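Local coordinates for methyl-coenzyme M reductase gamma subunit (Methermicoccus shengliensis DSM 18856, PDB 7NKG), which is a subunit of methyl-coenzyme M reductase, the nickel (factor 430) enzyme that probably releases methane from methyl-coenzyme M using coenzyme B, at residues C[10-15]-C[219-224]; C[39-44]-C[84-89]. All blocks are in the same frame, centred on the assembly; numbering follows the deposited sequence.

Contact 1 (C[10-15]-C[219-224])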
loop_
_atom_site.group_PDB
_atom_site.type_symbol
_atom_site.label_atom_id
_atom_site.label_comp_id
_atom_site.label_asym_id
_atom_site.label_seq_id
_atom_site.Cartn_x
_atom_site.Cartn_y
_atom_site.Cartn_z
ATOM N N GLY C 10 40.217 24.149 -17.755
ATOM C CA GLY C 10 41.231 24.295 -16.712
ATOM C C GLY C 10 42.641 24.366 -17.251
ATOM O O GLY C 10 42.927 23.844 -18.331
ATOM N N ASN C 11 43.532 25.012 -16.482
ATOM C CA ASN C 11 44.925 25.214 -16.884
ATOM C C ASN C 11 45.959 24.779 -15.828
ATOM O O ASN C 11 47.154 24.985 -16.051
ATOM C CB ASN C 11 45.144 26.690 -17.237
ATOM C CG ASN C 11 44.932 27.653 -16.093
ATOM O OD1 ASN C 11 44.498 27.286 -14.998
ATOM N ND2 ASN C 11 45.254 28.920 -16.316
ATOM N N THR C 12 45.529 24.223 -14.685
ATOM C CA THR C 12 46.479 23.782 -13.656
ATOM C C THR C 12 47.037 22.392 -14.016
ATOM O O THR C 12 46.495 21.725 -14.914
ATOM C CB THR C 12 45.796 23.751 -12.274
ATOM O OG1 THR C 12 44.818 22.705 -12.245
ATOM C CG2 THR C 12 45.206 25.101 -11.869
ATOM N N SER C 13 48.066 21.904 -13.269
ATOM C CA SER C 13 48.608 20.559 -13.479
ATOM C C SER C 13 47.493 19.503 -13.318
ATOM O O SER C 13 47.465 18.536 -14.066
ATOM C CB SER C 13 49.716 20.268 -12.471
ATOM O OG SER C 13 49.196 20.299 -11.146
ATOM N N VAL C 14 46.548 19.717 -12.382
ATOM C CA VAL C 14 45.444 18.785 -12.168
ATOM C C VAL C 14 44.593 18.673 -13.439
ATOM O O VAL C 14 44.285 17.565 -13.864
ATOM C CB VAL C 14 44.582 19.218 -10.965
ATOM C CG1 VAL C 14 43.317 18.365 -10.852
ATOM C CG2 VAL C 14 45.381 19.152 -9.669
ATOM N N ALA C 15 44.221 19.807 -14.047
ATOM C CA ALA C 15 43.425 19.806 -15.281
ATOM C C ALA C 15 44.217 19.163 -16.421
ATOM O O ALA C 15 43.653 18.392 -17.204
ATOM C CB ALA C 15 43.032 21.225 -15.661
ATOM N N ASP C 219 46.272 22.202 -0.236
ATOM C CA ASP C 219 47.711 22.225 0.066
ATOM C C ASP C 219 48.587 21.783 -1.115
ATOM O O ASP C 219 49.770 21.500 -0.922
ATOM C CB ASP C 219 48.018 21.416 1.333
ATOM C CG ASP C 219 47.604 19.961 1.284
ATOM O OD1 ASP C 219 47.217 19.487 0.184
ATOM O OD2 ASP C 219 47.627 19.306 2.346
ATOM N N ASN C 220 48.021 21.702 -2.333
ATOM C CA ASN C 220 48.796 21.357 -3.519
ATOM C C ASN C 220 48.310 22.280 -4.652
ATOM O O ASN C 220 48.900 23.343 -4.844
ATOM C CB ASN C 220 48.699 19.852 -3.853
ATOM C CG ASN C 220 49.465 19.497 -5.106
ATOM O OD1 ASN C 220 50.573 20.006 -5.336
ATOM N ND2 ASN C 220 48.915 18.623 -5.938
ATOM N N VAL C 221 47.207 21.925 -5.344
ATOM C CA VAL C 221 46.614 22.722 -6.401
ATOM C C VAL C 221 45.166 22.890 -5.959
ATOM O O VAL C 221 44.385 21.946 -6.103
ATOM C CB VAL C 221 46.712 22.012 -7.760
ATOM C CG1 VAL C 221 45.912 22.761 -8.820
ATOM C CG2 VAL C 221 48.172 21.861 -8.190
ATOM N N PRO C 222 44.807 24.012 -5.310
ATOM C CA PRO C 222 43.427 24.151 -4.827
ATOM C C PRO C 222 42.404 24.155 -5.955
ATOM O O PRO C 222 42.632 24.746 -7.022
ATOM C CB PRO C 222 43.431 25.493 -4.088
ATOM C CG PRO C 222 44.880 25.786 -3.808
ATOM C CD PRO C 222 45.622 25.196 -4.960
ATOM N N PHE C 223 41.255 23.530 -5.716
ATOM C CA PHE C 223 40.143 23.516 -6.675
ATOM C C PHE C 223 39.724 24.960 -7.022
ATOM O O PHE C 223 39.514 25.289 -8.186
ATOM C CB PHE C 223 38.947 22.768 -6.055
ATOM C CG PHE C 223 37.671 22.870 -6.852
ATOM C CD1 PHE C 223 37.590 22.346 -8.131
ATOM C CD2 PHE C 223 36.536 23.444 -6.304
ATOM C CE1 PHE C 223 36.403 22.401 -8.850
ATOM C CE2 PHE C 223 35.353 23.516 -7.032
ATOM C CZ PHE C 223 35.290 22.984 -8.294
ATOM N N ARG C 224 39.669 25.812 -5.987
ATOM C CA ARG C 224 39.319 27.231 -6.100
ATOM C C ARG C 224 40.217 27.966 -7.123
ATOM O O ARG C 224 39.759 28.915 -7.758
ATOM C CB ARG C 224 39.497 27.895 -4.722
ATOM C CG ARG C 224 38.865 29.267 -4.555
ATOM C CD ARG C 224 39.405 29.918 -3.296
ATOM N NE ARG C 224 38.973 29.247 -2.062
ATOM C CZ ARG C 224 37.814 29.461 -1.436
ATOM N NH1 ARG C 224 36.905 30.282 -1.959
ATOM N NH2 ARG C 224 37.539 28.831 -0.304
#
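The capped start of helix 13-23 meets the long loop between helices 206-212 and 227-245 through one side chain, Val221, which nests against Thr12, Ser13 and Val14. The contact is made of side-chain van der Waals touches, with no hydrogen bond crossing it, and the two methyls of Val221 meet different neighbours. CG1, placed anti to the backbone N (chi1 172°), reaches between Thr12 and Val14: it lies 3.6 Å from Thr12 CB, about as near to the hydroxyl oxygen, and 3.7 Å from Val14 CG2. The other methyl, Val221 CG2, stands 3.5 Å from Ser13 OG, a contact of van der Waals kind, with no bond between them. Val14 CG2 also approaches Val221 CB at 3.7 Å, the branched ends passing alongside each other in opposite directions. The closest CA pair, Val14 CA and Val221 CA, is 7.1 Å apart, which shows that side chains, not backbones, fill the interface.

Thr12 is the N-cap of this helix. Its OG1 lies between the backbone N and the carbonyl carbon (chi1 68°), from where it accepts a weak but fairly straight bond from Ala15 N at 3.5 Å, with 167° at the hydrogen. The same hydroxyl is hydrogen-bonded to the carboxylate of Asp226, whose other oxygen binds Asn11 N; Val221 CG1, by contrast, rests on Thr12 CB and OG1 alike without a polar bond. Val221 itself is presented by a classic beta bulge in which it and Asn220 both face Arg217. Tyr216 also touches Thr12 and Val14 and meets Phe223 edge-to-face, and Phe223 in turn rests on Val229 and Val230 of helix 227-245.

Contact 2 (C[39-44]-C[84-89])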
loop_
_atom_site.group_PDB
_atom_site.type_symbol
_atom_site.label_atom_id
_atom_site.label_comp_id
_atom_site.label_asym_id
_atom_site.label_seq_id
_atom_site.Cartn_x
_atom_site.Cartn_y
_atom_site.Cartn_z
ATOM N N ALA C 39 47.073 -13.474 -11.888
ATOM C CA ALA C 39 47.088 -13.910 -10.496
ATOM C C ALA C 39 46.417 -12.854 -9.578
ATOM O O ALA C 39 45.557 -13.213 -8.770
ATOM C CB ALA C 39 48.526 -14.164 -10.039
ATOM N N ILE C 40 46.796 -11.567 -9.704
ATOM C CA ILE C 40 46.247 -10.535 -8.812
ATOM C C ILE C 40 44.764 -10.237 -9.106
ATOM O O ILE C 40 44.041 -9.876 -8.170
ATOM C CB ILE C 40 47.119 -9.244 -8.754
ATOM C CG1 ILE C 40 47.161 -8.531 -10.133
ATOM C CG2 ILE C 40 48.535 -9.629 -8.267
ATOM C CD1 ILE C 40 47.944 -7.243 -10.212
ATOM N N LEU C 41 44.279 -10.467 -10.347
ATOM C CA LEU C 41 42.838 -10.268 -10.613
ATOM C C LEU C 41 41.956 -11.404 -9.997
ATOM O O LEU C 41 40.813 -11.138 -9.628
ATOM C CB LEU C 41 42.572 -10.047 -12.108
ATOM C CG LEU C 41 43.321 -8.863 -12.752
ATOM C CD1 LEU C 41 42.941 -8.716 -14.206
ATOM C CD2 LEU C 41 43.050 -7.523 -12.018
ATOM N N GLY C 42 42.507 -12.608 -9.815
ATOM C CA GLY C 42 41.817 -13.714 -9.153
ATOM C C GLY C 42 40.628 -14.338 -9.856
ATOM O O GLY C 42 39.803 -14.974 -9.194
ATOM N N HIS C 43 40.544 -14.222 -11.185
ATOM C CA HIS C 43 39.411 -14.771 -11.946
ATOM C C HIS C 43 39.662 -16.191 -12.439
ATOM O O HIS C 43 38.706 -16.947 -12.639
ATOM C CB HIS C 43 39.105 -13.873 -13.142
ATOM C CG HIS C 43 38.831 -12.455 -12.751
ATOM N ND1 HIS C 43 37.996 -12.154 -11.689
ATOM C CD2 HIS C 43 39.282 -11.300 -13.293
ATOM C CE1 HIS C 43 37.986 -10.834 -11.603
ATOM N NE2 HIS C 43 38.716 -10.276 -12.563
ATOM N N ARG C 44 40.923 -16.532 -12.705
ATOM C CA ARG C 44 41.288 -17.868 -13.192
ATOM C C ARG C 44 42.767 -18.144 -12.884
ATOM O O ARG C 44 43.513 -17.212 -12.550
ATOM C CB ARG C 44 41.008 -18.009 -14.714
ATOM C CG ARG C 44 41.978 -17.223 -15.579
ATOM C CD ARG C 44 41.676 -17.306 -17.061
ATOM N NE ARG C 44 42.861 -16.990 -17.855
ATOM C CZ ARG C 44 43.365 -15.772 -18.030
ATOM N NH1 ARG C 44 42.772 -14.716 -17.483
ATOM N NH2 ARG C 44 44.466 -15.600 -18.755
ATOM N N ARG C 84 34.286 -10.213 -16.369
ATOM C CA ARG C 84 35.112 -10.093 -15.161
ATOM C C ARG C 84 35.431 -8.626 -14.868
ATOM O O ARG C 84 35.096 -7.764 -15.669
ATOM C CB ARG C 84 36.400 -10.926 -15.313
ATOM C CG ARG C 84 36.154 -12.409 -15.493
ATOM C CD ARG C 84 35.367 -13.053 -14.371
ATOM N NE ARG C 84 35.473 -14.505 -14.474
ATOM C CZ ARG C 84 34.694 -15.377 -13.847
ATOM N NH1 ARG C 84 34.894 -16.683 -13.999
ATOM N NH2 ARG C 84 33.731 -14.956 -13.034
ATOM N N TYR C 85 36.117 -8.346 -13.748
ATOM C CA TYR C 85 36.330 -6.969 -13.337
ATOM C C TYR C 85 37.743 -6.638 -12.848
ATOM O O TYR C 85 38.509 -7.524 -12.460
ATOM C CB TYR C 85 35.304 -6.661 -12.249
ATOM C CG TYR C 85 35.660 -7.316 -10.945
ATOM C CD1 TYR C 85 35.293 -8.626 -10.682
ATOM C CD2 TYR C 85 36.438 -6.660 -10.010
ATOM C CE1 TYR C 85 35.760 -9.287 -9.557
ATOM C CE2 TYR C 85 36.867 -7.293 -8.866
ATOM C CZ TYR C 85 36.610 -8.632 -8.685
ATOM O OH TYR C 85 36.990 -9.186 -7.494
ATOM N N VAL C 86 38.042 -5.326 -12.838
ATOM C CA VAL C 86 39.270 -4.739 -12.307
ATOM C C VAL C 86 38.769 -3.584 -11.435
ATOM O O VAL C 86 38.109 -2.689 -11.969
ATOM C CB VAL C 86 40.203 -4.227 -13.431
ATOM C CG1 VAL C 86 41.375 -3.434 -12.851
ATOM C CG2 VAL C 86 40.712 -5.390 -14.282
ATOM N N GLN C 87 39.004 -3.627 -10.115
ATOM C CA GLN C 87 38.525 -2.574 -9.220
ATOM C C GLN C 87 39.688 -1.951 -8.469
ATOM O O GLN C 87 40.480 -2.672 -7.864
ATOM C CB GLN C 87 37.468 -3.098 -8.243
ATOM C CG GLN C 87 36.936 -2.014 -7.314
ATOM C CD GLN C 87 35.604 -2.385 -6.730
ATOM O OE1 GLN C 87 34.555 -2.153 -7.338
ATOM N NE2 GLN C 87 35.601 -2.982 -5.536
ATOM N N TRP C 88 39.746 -0.608 -8.466
ATOM C CA TRP C 88 40.804 0.179 -7.844
ATOM C C TRP C 88 40.287 1.097 -6.742
ATOM O O TRP C 88 39.205 1.663 -6.875
ATOM C CB TRP C 88 41.453 1.087 -8.898
ATOM C CG TRP C 88 42.490 0.394 -9.728
ATOM C CD1 TRP C 88 42.346 -0.090 -10.996
ATOM C CD2 TRP C 88 43.835 0.098 -9.332
ATOM N NE1 TRP C 88 43.518 -0.685 -11.409
ATOM C CE2 TRP C 88 44.453 -0.573 -10.407
ATOM C CE3 TRP C 88 44.585 0.353 -8.173
ATOM C CZ2 TRP C 88 45.782 -0.995 -10.359
ATOM C CZ3 TRP C 88 45.889 -0.094 -8.114
ATOM C CH2 TRP C 88 46.480 -0.750 -9.204
ATOM N N THR C 89 41.092 1.279 -5.701
ATOM C CA THR C 89 40.873 2.251 -4.635
ATOM C C THR C 89 42.067 3.190 -4.722
ATOM O O THR C 89 43.205 2.724 -4.859
ATOM C CB THR C 89 40.767 1.588 -3.276
ATOM O OG1 THR C 89 39.603 0.756 -3.276
ATOM C CG2 THR C 89 40.673 2.603 -2.134
HETATM O O HOH W 1 37.420 -16.348 -15.475
#
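His43 carries this contact, its imidazole lodged against Arg84 and Tyr85. With CG anti to the carbonyl carbon, beside the backbone N (chi1 -56°), the ring reaches both residues. NE2 donates to Tyr85 O at 2.8 Å, with 155° at the hydrogen; the acceptor lies in the ring plane, and the donor lies in the carbonyl plane on a lone pair. An edge of the imidazole also faces the phenol ring in an offset edge-to-face pair, the planes at 70° and CE1 of His43 3.4 Å from CE1 of Tyr85. Over one imidazole face, Arg84 CB makes a CH-pi contact 3.7 Å from the ring centroid; the opposite face has Leu41 O over its centre. With an alanine here, Tyr85 O would probably lose one of its donors, and a gap would probably open between Arg84 and Leu41 O.

These contacts join the C-terminal end of helix 34-41 to strand 83-90, an inner strand of the four-stranded antiparallel sheet. Gly42, with positive phi, takes the chain out of the helix just before His43. Two residues before His43, Leu41 CD2 packs on Val86 CG2 at 3.9 Å.

A water links His43 O, to which it donates at 3.2 Å, with the side-chain Arg84 NE, from which it accepts at 2.9 Å, while Arg84 NH2 bonds the backbone of another protein chain. Gln189, which His43 also touches, ties both segments together: its NE2 is hydrogen-bonded to Leu41 O and Tyr85 O, its OE1 to Gln87 N.

In the fold
The two contacts lie on opposite sides of the chain's centre, their own centres 32 Å apart and their nearest atoms about 16 Å apart, so neither touches the other. Helices 13-23 and 34-41, which supply their first segments, are consecutive in the chain. Contact 2 is nested within the long loop closed by contact 1, whose second segment comes after both sheets. Contact 1 thus joins the N-terminal region to the loop before the C-terminal helix 227-245, about 21 Å from the chain's centre, whereas contact 2 is buried and ties an early helix to the four-stranded sheet. In contact 2 the side chain of Tyr85 lies about 9 Å from bound factor 430.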